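Local coordinates for protein carbohydrate binding module (Escherichia coli, PDB 2XFD) that binds carbohydrate ligands such as cellobiose through a calcium ion and probably recognises xylan and related plant polysaccharides, at residues L45-D56 with L100-V111. Sequence-based numbering, arbitrary orientation.
Sequences LTGEIRVAFTND and LHCNGYISFGNV. With CA (calcium ion), chain C; BGC (beta-D-glucopyranose), chain B; BGC (beta-D-glucopyranose), chain D.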
loop_
_atom_site.group_PDB
_atom_site.type_symbol
_atom_site.label_atom_id
_atom_site.label_comp_id
_atom_site.label_asym_id
_atom_site.label_seq_id
_atom_site.Cartn_x
_atom_site.Cartn_y
_atom_site.Cartn_z
ATOM N N LEU A 45 13.654 8.833 6.925
ATOM C CA LEU A 45 12.974 8.152 8.027
ATOM C C LEU A 45 13.280 6.652 7.930
ATOM O O LEU A 45 13.535 6.113 6.857
ATOM C CB LEU A 45 11.492 8.423 7.968
ATOM C CG LEU A 45 11.070 9.878 8.146
ATOM C CD1 LEU A 45 9.624 10.038 7.871
ATOM C CD2 LEU A 45 11.452 10.424 9.544
ATOM N N THR A 46 13.205 5.969 9.097
ATOM C CA THR A 46 13.629 4.570 9.197
ATOM C C THR A 46 12.627 3.622 9.782
ATOM O O THR A 46 12.881 2.449 9.908
ATOM C CB THR A 46 14.926 4.485 10.041
ATOM O OG1 THR A 46 14.638 4.972 11.357
ATOM C CG2 THR A 46 16.053 5.293 9.505
ATOM N N GLY A 47 11.484 4.128 10.188
ATOM C CA GLY A 47 10.476 3.361 10.906
ATOM C C GLY A 47 9.591 2.493 10.007
ATOM O O GLY A 47 9.970 2.091 8.885
ATOM N N GLU A 48 8.426 2.110 10.518
ATOM C CA GLU A 48 7.558 1.139 9.899
ATOM C C GLU A 48 6.992 1.707 8.632
ATOM O O GLU A 48 6.365 2.761 8.611
ATOM C CB GLU A 48 6.414 0.796 10.791
ATOM C CG GLU A 48 5.481 -0.253 10.265
ATOM C CD GLU A 48 4.218 -0.450 11.060
ATOM O OE1 GLU A 48 3.281 -1.046 10.518
ATOM O OE2 GLU A 48 4.141 -0.015 12.214
ATOM N N ILE A 49 7.118 0.979 7.528
ATOM C CA ILE A 49 6.587 1.369 6.236
ATOM C C ILE A 49 5.169 0.846 6.097
ATOM O O ILE A 49 4.886 -0.322 6.313
ATOM C CB ILE A 49 7.431 0.793 5.065
ATOM C CG1 ILE A 49 8.886 1.280 5.152
ATOM C CG2 ILE A 49 6.810 1.130 3.757
ATOM C CD1 ILE A 49 9.796 0.436 4.251
ATOM N N ARG A 50 4.245 1.736 5.692
ATOM C CA ARG A 50 2.893 1.356 5.318
ATOM C C ARG A 50 2.549 1.938 3.969
ATOM O O ARG A 50 2.984 3.033 3.599
ATOM C CB ARG A 50 1.903 1.864 6.364
ATOM C CG ARG A 50 2.092 1.266 7.736
ATOM C CD ARG A 50 1.202 1.904 8.761
ATOM N NE ARG A 50 1.471 1.271 10.032
ATOM C CZ ARG A 50 0.933 1.685 11.184
ATOM N NH1 ARG A 50 1.322 1.116 12.315
ATOM N NH2 ARG A 50 0.028 2.622 11.192
ATOM N N VAL A 51 1.744 1.201 3.199
ATOM C CA VAL A 51 1.072 1.730 2.023
ATOM C C VAL A 51 -0.400 1.736 2.354
ATOM O O VAL A 51 -0.996 0.700 2.633
ATOM C CB VAL A 51 1.335 0.923 0.771
ATOM C CG1 VAL A 51 0.533 1.451 -0.379
ATOM C CG2 VAL A 51 2.818 0.907 0.456
ATOM N N ALA A 52 -0.978 2.953 2.404
ATOM C CA ALA A 52 -2.346 3.162 2.858
ATOM C C ALA A 52 -3.222 3.632 1.749
ATOM O O ALA A 52 -2.893 4.550 1.004
ATOM C CB ALA A 52 -2.391 4.210 3.958
ATOM N N PHE A 53 -4.408 3.057 1.649
ATOM C CA PHE A 53 -5.496 3.481 0.746
ATOM C C PHE A 53 -6.402 4.379 1.588
ATOM O O PHE A 53 -6.812 3.983 2.664
ATOM C CB PHE A 53 -6.245 2.243 0.266
ATOM C CG PHE A 53 -7.501 2.440 -0.545
ATOM C CD1 PHE A 53 -7.680 3.479 -1.472
ATOM C CD2 PHE A 53 -8.477 1.483 -0.466
ATOM C CE1 PHE A 53 -8.825 3.565 -2.246
ATOM C CE2 PHE A 53 -9.610 1.536 -1.244
ATOM C CZ PHE A 53 -9.790 2.563 -2.153
ATOM N N THR A 54 -6.694 5.587 1.101
ATOM C CA THR A 54 -7.308 6.617 1.942
ATOM C C THR A 54 -8.631 7.146 1.410
ATOM O O THR A 54 -9.257 7.895 2.157
ATOM C CB THR A 54 -6.334 7.776 2.113
ATOM O OG1 THR A 54 -6.089 8.387 0.851
ATOM C CG2 THR A 54 -5.021 7.355 2.736
ATOM N N ASN A 55 -9.049 6.842 0.181
ATOM C CA ASN A 55 -10.253 7.421 -0.396
ATOM C C ASN A 55 -11.232 6.395 -0.910
ATOM O O ASN A 55 -11.831 6.566 -1.981
ATOM C CB ASN A 55 -9.898 8.510 -1.428
ATOM C CG ASN A 55 -9.317 7.938 -2.677
ATOM O OD1 ASN A 55 -8.781 6.808 -2.652
ATOM N ND2 ASN A 55 -9.377 8.669 -3.782
ATOM N N ASP A 56 -11.394 5.322 -0.183
ATOM C CA ASP A 56 -12.349 4.294 -0.543
ATOM C C ASP A 56 -13.731 4.932 -0.790
ATOM O O ASP A 56 -14.148 5.865 -0.087
ATOM C CB ASP A 56 -12.443 3.248 0.563
ATOM C CG ASP A 56 -13.249 2.072 0.177
ATOM O OD1 ASP A 56 -13.252 1.691 -1.008
ATOM O OD2 ASP A 56 -13.856 1.469 1.093
ATOM N N LEU A 100 -6.300 -3.846 -0.960
ATOM C CA LEU A 100 -6.913 -2.915 -0.009
ATOM C C LEU A 100 -8.271 -2.579 -0.577
ATOM O O LEU A 100 -8.418 -1.780 -1.509
ATOM C CB LEU A 100 -6.074 -1.667 0.195
ATOM C CG LEU A 100 -4.711 -1.890 0.858
ATOM C CD1 LEU A 100 -3.795 -0.710 0.664
ATOM C CD2 LEU A 100 -4.917 -2.253 2.341
ATOM N N HIS A 101 -9.310 -3.198 -0.020
ATOM C CA HIS A 101 -10.723 -2.940 -0.427
ATOM C C HIS A 101 -11.295 -1.788 0.341
ATOM O O HIS A 101 -12.073 -0.959 -0.180
ATOM C CB HIS A 101 -11.547 -4.194 -0.233
ATOM C CG HIS A 101 -11.068 -5.357 -1.020
ATOM N ND1 HIS A 101 -11.208 -5.558 -2.388
ATOM C CD2 HIS A 101 -10.445 -6.444 -0.545
ATOM C CE1 HIS A 101 -10.702 -6.754 -2.691
ATOM N NE2 HIS A 101 -10.216 -7.278 -1.579
ATOM N N CYS A 102 -11.003 -1.743 1.609
ATOM C CA CYS A 102 -11.429 -0.686 2.524
ATOM C C CYS A 102 -10.243 0.283 2.708
ATOM O O CYS A 102 -9.097 -0.103 2.499
ATOM C CB CYS A 102 -11.813 -1.266 3.885
ATOM S SG CYS A 102 -12.896 -2.677 3.814
ATOM N N ASN A 103 -10.538 1.464 3.221
ATOM C CA ASN A 103 -9.475 2.292 3.737
ATOM C C ASN A 103 -8.650 1.488 4.767
ATOM O O ASN A 103 -9.235 0.800 5.588
ATOM C CB ASN A 103 -9.975 3.585 4.371
ATOM C CG ASN A 103 -10.503 4.579 3.372
ATOM O OD1 ASN A 103 -10.027 4.639 2.232
ATOM N ND2 ASN A 103 -11.491 5.332 3.799
ATOM N N GLY A 104 -7.335 1.563 4.712
ATOM C CA GLY A 104 -6.511 0.752 5.521
ATOM C C GLY A 104 -5.128 0.673 4.887
ATOM O O GLY A 104 -4.858 1.403 3.918
ATOM N N TYR A 105 -4.269 -0.165 5.426
ATOM C CA TYR A 105 -2.885 -0.202 4.985
ATOM C C TYR A 105 -2.319 -1.609 5.011
ATOM O O TYR A 105 -2.796 -2.469 5.722
ATOM C CB TYR A 105 -2.006 0.744 5.835
ATOM C CG TYR A 105 -1.910 0.365 7.300
ATOM C CD1 TYR A 105 -2.698 0.947 8.261
ATOM C CD2 TYR A 105 -1.080 -0.623 7.725
ATOM C CE1 TYR A 105 -2.598 0.562 9.633
ATOM C CE2 TYR A 105 -0.993 -0.977 9.052
ATOM C CZ TYR A 105 -1.723 -0.402 9.960
ATOM O OH TYR A 105 -1.594 -0.749 11.294
ATOM N N ILE A 106 -1.253 -1.775 4.269
ATOM C CA ILE A 106 -0.352 -2.929 4.341
ATOM C C ILE A 106 0.906 -2.473 5.012
ATOM O O ILE A 106 1.496 -1.455 4.599
ATOM C CB ILE A 106 -0.070 -3.546 2.968
ATOM C CG1 ILE A 106 -1.362 -3.865 2.241
ATOM C CG2 ILE A 106 0.801 -4.760 3.145
ATOM C CD1 ILE A 106 -1.222 -4.243 0.810
ATOM N N SER A 107 1.366 -3.188 6.036
ATOM C CA SER A 107 2.624 -2.894 6.696
ATOM C C SER A 107 3.717 -3.757 6.145
ATOM O O SER A 107 3.596 -4.952 6.030
ATOM C CB SER A 107 2.534 -3.181 8.179
ATOM O OG SER A 107 3.774 -3.010 8.813
ATOM N N PHE A 108 4.852 -3.119 5.792
ATOM C CA PHE A 108 5.996 -3.792 5.184
ATOM C C PHE A 108 7.209 -3.849 6.119
ATOM O O PHE A 108 8.303 -4.173 5.713
ATOM C CB PHE A 108 6.402 -3.132 3.865
ATOM C CG PHE A 108 5.350 -3.292 2.796
ATOM C CD1 PHE A 108 4.290 -2.435 2.683
ATOM C CD2 PHE A 108 5.448 -4.297 1.870
ATOM C CE1 PHE A 108 3.345 -2.598 1.707
ATOM C CE2 PHE A 108 4.539 -4.457 0.872
ATOM C CZ PHE A 108 3.462 -3.617 0.774
ATOM N N GLY A 109 6.993 -3.604 7.390
ATOM C CA GLY A 109 8.103 -3.633 8.363
ATOM C C GLY A 109 8.925 -2.360 8.270
ATOM O O GLY A 109 8.650 -1.439 7.536
ATOM N N ASN A 110 9.968 -2.303 9.095
ATOM C CA ASN A 110 10.817 -1.130 9.132
ATOM C C ASN A 110 11.689 -0.967 7.883
ATOM O O ASN A 110 11.959 -1.927 7.167
ATOM C CB ASN A 110 11.777 -1.216 10.348
ATOM C CG ASN A 110 11.033 -1.126 11.676
ATOM O OD1 ASN A 110 11.626 -1.578 12.691
ATOM N ND2 ASN A 110 9.895 -0.577 11.742
ATOM N N VAL A 111 12.032 0.272 7.631
ATOM C CA VAL A 111 12.901 0.531 6.499
ATOM C C VAL A 111 14.135 -0.280 6.544
ATOM O O VAL A 111 14.579 -0.961 5.633
ATOM C CB VAL A 111 13.235 2.076 6.338
ATOM C CG1 VAL A 111 14.267 2.342 5.235
ATOM C CG2 VAL A 111 12.015 2.887 6.167
HETATM CA CA CA C . -13.498 -0.524 -1.973
HETATM C C2 BGC B . -15.765 -2.632 -0.569
HETATM C C3 BGC B . -15.423 -1.625 0.515
HETATM C C4 BGC B . -16.585 -1.439 1.504
HETATM C C5 BGC B . -16.962 -2.806 2.046
HETATM C C6 BGC B . -18.108 -2.869 3.081
HETATM C C1 BGC B . -16.267 -3.921 0.034
HETATM O O2 BGC B . -14.602 -2.761 -1.415
HETATM O O3 BGC B . -15.140 -0.383 -0.136
HETATM O O4 BGC B . -16.199 -0.641 2.593
HETATM O O5 BGC B . -17.295 -3.635 0.970
HETATM O O6 BGC B . -19.261 -2.373 2.433
HETATM C C2 BGC D . -18.692 -7.779 -0.584
HETATM C C3 BGC D . -18.367 -6.310 -0.592
HETATM C C4 BGC D . -16.863 -6.047 -0.635
HETATM C C5 BGC D . -16.255 -6.905 -1.676
HETATM C C6 BGC D . -14.786 -6.674 -1.696
HETATM C C1 BGC D . -17.959 -8.433 -1.739
HETATM O O1 BGC D . -18.251 -9.793 -1.959
HETATM O O2 BGC D . -20.091 -7.978 -0.633
HETATM O O3 BGC D . -18.925 -5.664 0.550
HETATM O O4 BGC D . -16.707 -4.776 -1.029
HETATM O O5 BGC D . -16.585 -8.289 -1.432
HETATM O O6 BGC D . -14.184 -7.511 -2.643
HETATM O O HOH W 1 1.232 -2.342 11.769
HETATM O O HOH W 2 -13.349 2.011 3.661
HETATM O O HOH W 3 -15.460 -0.075 -3.252
#
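The guanidinium of Arg50 lies flat on the ring of Tyr105, planes 3° and centres 4.1 Å apart, an offset cation-pi stack between antiparallel strands 48-53 and 104-110. Arg50 CD, midway along an extended chain, sits over the ring centre (3.6 Å from the Tyr105 centroid), a CH-pi contact, while the Tyr105 hydroxyl lies against the centre of one guanidinium face. With CG between its backbone N and carbonyl carbon (chi1 64°), Tyr105 stands its ring up from the sheet face that also bears Arg50. Side-on, Arg50 NE and NH1 grip the Glu48 carboxylate; NE meets OE1 at 3.0 Å, in the guanidinium plane but well above that of the carboxylate. From the opposite face, Ser107 OG donates to Glu48 OE1 (2.6 Å). With an alanine in place of Arg50, the Glu48 carboxylate is likely to lose its countercharge and Tyr105 the group stacked on one face. Val51 and Ile106 exchange both N-H...O bonds, and at a beta bulge between Glu48 and Arg50, Ile49 bonds to Gly109 and Phe108. On the other sheet face, Val51 CG2 meets Phe108 CE1 at 3.8 Å, and Phe53 packs CB against Leu100, its ring edge turned to the His101 carbonyl. Beyond the strands, Asp56 OD1 (2.4 Å) and His101 O (2.3 Å) bind one calcium, which the main-chain O of Arg60 and Asp61 OD2 help complete and which also takes O2 and O3 of a glucose. The strand pairing brings two loops together at the sugar site, where the cation probably offsets repulsion between converging oxygens and fixes the vicinal sugar hydroxyls.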